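Local structure of CurF (Lyngbya majuscula, 2Q35) at residues M18-E21 with S22-N25; I31-G34 with L35-C38; V116-E120 with S121-T125. The protein probably catalyses a decarboxylation in polyketide chain beta-branching, as the crotonase-fold ECH2 domain of the CurF protein. The protein carries 1 engineered substitution. All coordinates share one frame; numbering follows the deposited sequence.

Interaction 1: M18-E21 with S22-N25; sequences MKDE and SSRN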
loop_
_atom_site.group_PDB
_atom_site.type_symbol
_atom_site.label_atom_id
_atom_site.label_comp_id
_atom_site.label_asym_id
_atom_site.label_seq_id
_atom_site.Cartn_x
_atom_site.Cartn_y
_atom_site.Cartn_z
ATOM N N MET A 18 8.122 26.877 -12.428
ATOM C CA MET A 18 9.458 26.706 -13.017
ATOM C C MET A 18 9.394 26.895 -14.516
ATOM O O MET A 18 8.627 26.211 -15.198
ATOM C CB MET A 18 10.021 25.296 -12.727
ATOM C CG MET A 18 10.265 25.012 -11.244
ATOM S SD MET A 18 10.691 23.295 -10.902
ATOM C CE MET A 18 9.174 22.435 -11.312
ATOM N N LYS A 19 10.225 27.805 -15.033
ATOM C CA LYS A 19 10.250 28.071 -16.467
ATOM C C LYS A 19 11.673 28.389 -16.917
ATOM O O LYS A 19 11.995 29.511 -17.295
ATOM C CB LYS A 19 9.245 29.178 -16.832
ATOM C CG LYS A 19 9.065 29.392 -18.343
ATOM C CD LYS A 19 8.076 30.506 -18.626
ATOM C CE LYS A 19 7.871 30.667 -20.124
ATOM N NZ LYS A 19 6.854 31.704 -20.434
ATOM N N ASP A 20 12.536 27.382 -16.844
ATOM C CA ASP A 20 13.848 27.479 -17.462
ATOM C C ASP A 20 13.753 26.757 -18.787
ATOM O O ASP A 20 14.114 25.582 -18.913
ATOM C CB ASP A 20 14.939 26.858 -16.585
ATOM C CG ASP A 20 16.341 27.071 -17.146
ATOM O OD1 ASP A 20 16.504 27.878 -18.083
ATOM O OD2 ASP A 20 17.284 26.427 -16.654
ATOM N N GLU A 21 13.263 27.477 -19.792
ATOM C CA GLU A 21 13.096 26.906 -21.112
ATOM C C GLU A 21 14.411 26.376 -21.686
ATOM O O GLU A 21 14.409 25.348 -22.345
ATOM C CB GLU A 21 12.467 27.926 -22.069
ATOM C CG GLU A 21 11.160 28.494 -21.553
ATOM C CD GLU A 21 10.434 29.302 -22.596
ATOM O OE1 GLU A 21 10.538 30.543 -22.545
ATOM O OE2 GLU A 21 9.775 28.692 -23.469
ATOM N N SER A 22 15.526 27.050 -21.409
ATOM C CA SER A 22 16.823 26.613 -21.943
ATOM C C SER A 22 17.258 25.210 -21.480
ATOM O O SER A 22 17.964 24.511 -22.202
ATOM C CB SER A 22 17.918 27.662 -21.683
ATOM O OG SER A 22 17.838 28.192 -20.364
ATOM N N SER A 23 16.810 24.777 -20.302
ATOM C CA SER A 23 17.183 23.461 -19.797
ATOM C C SER A 23 15.984 22.516 -19.709
ATOM O O SER A 23 16.114 21.387 -19.219
ATOM C CB SER A 23 17.798 23.583 -18.399
ATOM O OG SER A 23 16.793 23.868 -17.436
ATOM N N ARG A 24 14.830 23.001 -20.171
ATOM C CA ARG A 24 13.559 22.277 -20.056
ATOM C C ARG A 24 13.309 21.914 -18.599
ATOM O O ARG A 24 13.062 20.746 -18.266
ATOM C CB ARG A 24 13.582 21.014 -20.908
ATOM C CG ARG A 24 13.630 21.296 -22.406
ATOM C CD ARG A 24 14.381 20.216 -23.161
ATOM N NE ARG A 24 15.761 20.014 -22.694
ATOM C CZ ARG A 24 16.744 20.922 -22.702
ATOM N NH1 ARG A 24 16.549 22.163 -23.138
ATOM N NH2 ARG A 24 17.945 20.587 -22.247
ATOM N N ASN A 25 13.430 22.909 -17.720
ATOM C CA ASN A 25 13.273 22.707 -16.290
ATOM C C ASN A 25 14.169 21.611 -15.709
ATOM O O ASN A 25 13.745 20.813 -14.862
ATOM C CB ASN A 25 11.803 22.481 -15.913
ATOM C CG ASN A 25 10.973 23.753 -16.004
ATOM O OD1 ASN A 25 11.488 24.834 -16.292
ATOM N ND2 ASN A 25 9.673 23.627 -15.743
#

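Interaction 2: I31-G34 with L35-C38; sequences IVEG and LRHC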
loop_
_atom_site.group_PDB
_atom_site.type_symbol
_atom_site.label_atom_id
_atom_site.label_comp_id
_atom_site.label_asym_id
_atom_site.label_seq_id
_atom_site.Cartn_x
_atom_site.Cartn_y
_atom_site.Cartn_z
ATOM N N ILE A 31 17.514 27.196 -11.866
ATOM C CA ILE A 31 16.335 26.524 -11.284
ATOM C C ILE A 31 16.544 26.270 -9.793
ATOM O O ILE A 31 15.647 26.508 -8.968
ATOM C CB ILE A 31 15.985 25.205 -12.032
ATOM C CG1 ILE A 31 15.274 25.500 -13.359
ATOM C CG2 ILE A 31 15.172 24.244 -11.126
ATOM C CD1 ILE A 31 13.808 25.942 -13.238
ATOM N N VAL A 32 17.727 25.779 -9.432
ATOM C CA VAL A 32 18.017 25.459 -8.036
ATOM C C VAL A 32 17.930 26.740 -7.205
ATOM O O VAL A 32 17.242 26.780 -6.170
ATOM C CB VAL A 32 19.403 24.768 -7.917
ATOM C CG1 VAL A 32 19.832 24.638 -6.462
ATOM C CG2 VAL A 32 19.353 23.399 -8.596
ATOM N N GLU A 33 18.567 27.803 -7.689
ATOM C CA GLU A 33 18.586 29.070 -6.955
ATOM C C GLU A 33 17.197 29.705 -6.904
ATOM O O GLU A 33 16.801 30.270 -5.885
ATOM C CB GLU A 33 19.604 30.039 -7.556
ATOM C CG GLU A 33 19.596 31.435 -6.917
ATOM C CD GLU A 33 20.023 31.482 -5.430
ATOM O OE1 GLU A 33 20.511 30.472 -4.864
ATOM O OE2 GLU A 33 19.875 32.570 -4.835
ATOM N N GLY A 34 16.436 29.587 -7.986
ATOM C CA GLY A 34 15.115 30.192 -8.003
ATOM C C GLY A 34 14.126 29.434 -7.120
ATOM O O GLY A 34 13.252 30.037 -6.484
ATOM N N LEU A 35 14.258 28.109 -7.070
ATOM C CA LEU A 35 13.471 27.332 -6.105
ATOM C C LEU A 35 13.826 27.707 -4.659
ATOM O O LEU A 35 12.914 27.920 -3.846
ATOM C CB LEU A 35 13.648 25.821 -6.333
ATOM C CG LEU A 35 12.951 25.222 -7.539
ATOM C CD1 LEU A 35 13.471 23.800 -7.719
ATOM C CD2 LEU A 35 11.382 25.242 -7.350
ATOM N N ARG A 36 15.125 27.817 -4.354
ATOM C CA ARG A 36 15.529 28.248 -3.018
ATOM C C ARG A 36 14.899 29.609 -2.667
ATOM O O ARG A 36 14.275 29.768 -1.611
ATOM C CB ARG A 36 17.058 28.279 -2.869
ATOM C CG ARG A 36 17.470 28.571 -1.428
ATOM C CD ARG A 36 18.807 29.357 -1.275
ATOM N NE ARG A 36 18.842 30.582 -2.085
ATOM C CZ ARG A 36 18.203 31.720 -1.798
ATOM N NH1 ARG A 36 17.451 31.852 -0.695
ATOM N NH2 ARG A 36 18.309 32.736 -2.644
ATOM N N HIS A 37 15.034 30.566 -3.578
ATOM C CA HIS A 37 14.478 31.884 -3.355
ATOM C C HIS A 37 12.974 31.865 -3.153
ATOM O O HIS A 37 12.445 32.437 -2.205
ATOM C CB HIS A 37 14.828 32.834 -4.495
ATOM C CG HIS A 37 14.219 34.186 -4.325
ATOM N ND1 HIS A 37 14.629 35.080 -3.349
ATOM C CD2 HIS A 37 13.175 34.772 -4.955
ATOM C CE1 HIS A 37 13.891 36.173 -3.423
ATOM N NE2 HIS A 37 13.000 36.012 -4.386
ATOM N N CYS A 38 12.255 31.210 -4.047
ATOM C CA CYS A 38 10.803 31.256 -3.907
ATOM C C CYS A 38 10.311 30.554 -2.644
ATOM O O CYS A 38 9.389 31.042 -2.001
ATOM C CB CYS A 38 10.113 30.689 -5.128
ATOM S SG CYS A 38 10.268 31.782 -6.579
#

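Interaction 3: V116-E120 with S121-T125; sequences VFSQE and SVYAT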
loop_
_atom_site.group_PDB
_atom_site.type_symbol
_atom_site.label_atom_id
_atom_site.label_comp_id
_atom_site.label_asym_id
_atom_site.label_seq_id
_atom_site.Cartn_x
_atom_site.Cartn_y
_atom_site.Cartn_z
ATOM N N VAL A 116 -0.232 15.606 -8.941
ATOM C CA VAL A 116 -1.193 15.462 -10.071
ATOM C C VAL A 116 -0.365 15.232 -11.336
ATOM O O VAL A 116 0.619 15.952 -11.601
ATOM C CB VAL A 116 -2.070 16.714 -10.269
ATOM C CG1 VAL A 116 -3.165 16.424 -11.332
ATOM C CG2 VAL A 116 -2.723 17.150 -8.958
ATOM N N PHE A 117 -0.770 14.234 -12.145
ATOM C CA PHE A 117 -0.009 13.837 -13.332
ATOM C C PHE A 117 -0.849 14.203 -14.555
ATOM O O PHE A 117 -2.079 14.268 -14.433
ATOM C CB PHE A 117 0.157 12.313 -13.405
ATOM C CG PHE A 117 1.145 11.741 -12.418
ATOM C CD1 PHE A 117 2.360 11.246 -12.864
ATOM C CD2 PHE A 117 0.806 11.626 -11.086
ATOM C CE1 PHE A 117 3.296 10.684 -11.939
ATOM C CE2 PHE A 117 1.715 11.082 -10.169
ATOM C CZ PHE A 117 2.953 10.611 -10.611
ATOM N N SER A 118 -0.166 14.447 -15.675
ATOM C CA SER A 118 -0.807 14.677 -17.000
ATOM C C SER A 118 -0.948 13.349 -17.738
ATOM O O SER A 118 0.003 12.568 -17.848
ATOM C CB SER A 118 0.068 15.637 -17.815
ATOM O OG SER A 118 -0.176 15.517 -19.224
ATOM N N GLN A 119 -2.115 13.134 -18.352
ATOM C CA GLN A 119 -2.370 11.930 -19.116
ATOM C C GLN A 119 -1.410 11.753 -20.278
ATOM O O GLN A 119 -1.015 10.637 -20.584
ATOM C CB GLN A 119 -3.788 11.968 -19.693
ATOM C CG GLN A 119 -4.902 11.768 -18.703
ATOM C CD GLN A 119 -6.297 12.074 -19.308
ATOM O OE1 GLN A 119 -7.324 11.958 -18.624
ATOM N NE2 GLN A 119 -6.326 12.478 -20.575
ATOM N N GLU A 120 -1.044 12.862 -20.914
ATOM C CA GLU A 120 -0.295 12.841 -22.178
ATOM C C GLU A 120 1.219 12.851 -21.995
ATOM O O GLU A 120 1.965 12.516 -22.922
ATOM C CB GLU A 120 -0.692 14.044 -23.048
ATOM C CG GLU A 120 -2.151 14.065 -23.517
ATOM C CD GLU A 120 -3.118 14.645 -22.485
ATOM O OE1 GLU A 120 -2.670 15.061 -21.388
ATOM O OE2 GLU A 120 -4.341 14.674 -22.783
ATOM N N SER A 121 1.667 13.240 -20.807
ATOM C CA SER A 121 3.098 13.433 -20.561
ATOM C C SER A 121 3.751 12.140 -20.144
ATOM O O SER A 121 3.068 11.162 -19.820
ATOM C CB SER A 121 3.290 14.523 -19.516
ATOM O OG SER A 121 2.706 15.730 -19.987
ATOM N N VAL A 122 5.083 12.150 -20.130
ATOM C CA VAL A 122 5.878 10.982 -19.872
ATOM C C VAL A 122 6.594 11.149 -18.526
ATOM O O VAL A 122 7.009 12.252 -18.195
ATOM C CB VAL A 122 6.834 10.754 -21.102
ATOM C CG1 VAL A 122 8.187 10.298 -20.737
ATOM C CG2 VAL A 122 6.124 9.825 -22.111
ATOM N N TYR A 123 6.690 10.048 -17.786
ATOM C CA TYR A 123 7.311 10.022 -16.432
ATOM C C TYR A 123 8.282 8.850 -16.341
ATOM O O TYR A 123 7.982 7.745 -16.776
ATOM C CB TYR A 123 6.204 9.921 -15.357
ATOM C CG TYR A 123 5.236 11.074 -15.489
ATOM C CD1 TYR A 123 5.527 12.318 -14.947
ATOM C CD2 TYR A 123 4.083 10.946 -16.278
ATOM C CE1 TYR A 123 4.675 13.406 -15.114
ATOM C CE2 TYR A 123 3.237 12.018 -16.457
ATOM C CZ TYR A 123 3.534 13.238 -15.893
ATOM O OH TYR A 123 2.720 14.329 -16.069
ATOM N N ALA A 124 9.458 9.062 -15.735
ATOM C CA ALA A 124 10.437 7.975 -15.687
ATOM C C ALA A 124 11.369 8.169 -14.491
ATOM O O ALA A 124 11.722 9.301 -14.186
ATOM C CB ALA A 124 11.281 7.937 -16.942
ATOM N N THR A 125 11.749 7.062 -13.849
ATOM C CA THR A 125 12.923 7.041 -12.956
ATOM C C THR A 125 13.953 6.386 -13.870
ATOM O O THR A 125 14.034 5.152 -13.943
ATOM C CB THR A 125 12.706 6.162 -11.699
ATOM O OG1 THR A 125 12.148 4.894 -12.062
ATOM C CG2 THR A 125 11.773 6.819 -10.676
#

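Interaction 1: M18-E21 with S22-N25
Between strand 13-18 and helix 29-44 of this crotonase fold the backbone turns back on itself, bringing the CA atoms of Asp20 and Asn25 to 4.9 Å, and Asp20 O accepts from Ser23 N and Asn25 N on opposite faces of its carbonyl plane. The bond from Asn25 N is nearly straight at 174°. Arg24 and Asn25 both take left-handed backbone angles, which lets the chain close the turn. The Asn25 amide then clips the turn to the end of the strand. Asn25 ND2 gives a 2.8 Å bond to Met18 O, coming from above that carbonyl plane. Asn25 OD1 accepts from Asp20 N at 2.8 Å, the donor lying nearly along the C=O axis. The same ND2 also reaches Phe60 O, so the buried amide uses both of its ends. The Asp20 carboxylate swings back over the turn because its CG lies anti to the backbone N (chi1 -174°), and its two oxygens are taken up by three serines. Ser22 OG meets Asp20 OD1 at 2.7 Å on the syn side; Asp20 OD2 takes the hydroxyl of Ser23 and a further bond with Ser28 OG near the start of the helix. Ser23 OG stands well above the carboxylate plane, 2.7 Å from Asp20 OD2, and also accepts from Gly26 N.

Interaction 2: I31-G34 with L35-C38
Helix 29-44, the crossover helix of the beta-alpha-beta unit formed with strands 13-18 and 50-54, supplies both halves of this contact, one turn following the other. Four backbone bonds of the i to i+4 kind run through it: Leu35 N to Ile31 O (2.8 Å), Arg36 N to Val32 O, His37 N to Glu33 O and Cys38 N to Gly34 O. On the outer face Glu33 and Arg36 lie side by side and point the same way, joined by a two-pronged salt bridge. Arg36 presents its side edge, with Arg36 NE 3.2 Å from Glu33 OE1. Its second prong is shorter, Arg36 NH2 to Glu33 OE2 at 2.7 Å, and both N-H...O bonds are almost straight. Both oxygens lie in the guanidinium plane, yet the nitrogens meet them from above the carboxylate plane, since the two flat groups are turned 46° against each other. A bend at chi2 of Glu33 (65°) brings the carboxylate alongside the Arg36 guanidinium, although the side chain starts out away from that turn. The inner face is apolar. Ile31 CG2 rests 3.8 Å from Leu35 CD1, and both side chains reach Met18 on strand 13-18, while Cys38 touches Ile16 of that strand and Leu6 of strand 4-10. The chemistry is therefore divided by face: hydrocarbon and a thiol against the sheet, and an ion pair on the exposed side, where the two bonds would hold the guanidinium from turning and each charge probably offsets the other.

Interaction 3: V116-E120 with S121-T125
The rings of Phe117 and Tyr123 meet as a T-shaped pair across the bend that joins strand 114-118 to strand 122-124. The edge of Phe117 points at the face of Tyr123, centroids 4.9 Å apart and planes at 72°, with Phe117 CD1 above the centre of the tyrosine ring. CG of Tyr123 stands anti to its carbonyl carbon (chi1 -57°), which lays the ring back over the bend, beside Phe117 and the Ser118 backbone. Tyr123 OH lies 2.9 Å from Ser118 N and is hydrogen-bonded to Met97 O. The bend itself is pinned by serines. Ser118 OG accepts from Glu120 N at 3.3 Å, an ST turn, and shares a 3.0 Å hydrogen bond with Ser121 OG, whose donor could be either one. A weak backbone bond from Ser121 N to Ser118 O accompanies them. Glu120 OE1 accepts from the backbone N of Arg178 at the start of helix 178-192. On one side Phe117 pairs through its backbone with Pro174 and Val176, while Val122 and Tyr123 pack against strand 100-102, so the bend carries the chain from the six-stranded sheet into the small three-stranded one.

How the interactions relate
Along the chain the three contacts come in series. Interactions 1 and 2 are neighbours in one beta-alpha-beta unit, their centres about 13 Å apart: the turn at 18-25 leaves strand 13-18, and the helix holding 31-38 follows. They touch mainly through Ile31, whose CG1 lies 3.5 Å from Asp20 CB, and also where Met18 meets Leu35, so the helix packs directly on the turn. Interaction 3 stands apart, its centre about 17 Å from that of interaction 1 and about 23 Å from that of interaction 2, on the other side of the chain's centre from the latter. Interactions 1 and 3 nevertheless lie at ends of strands of one mixed sheet, and helix 29-44 packs on it.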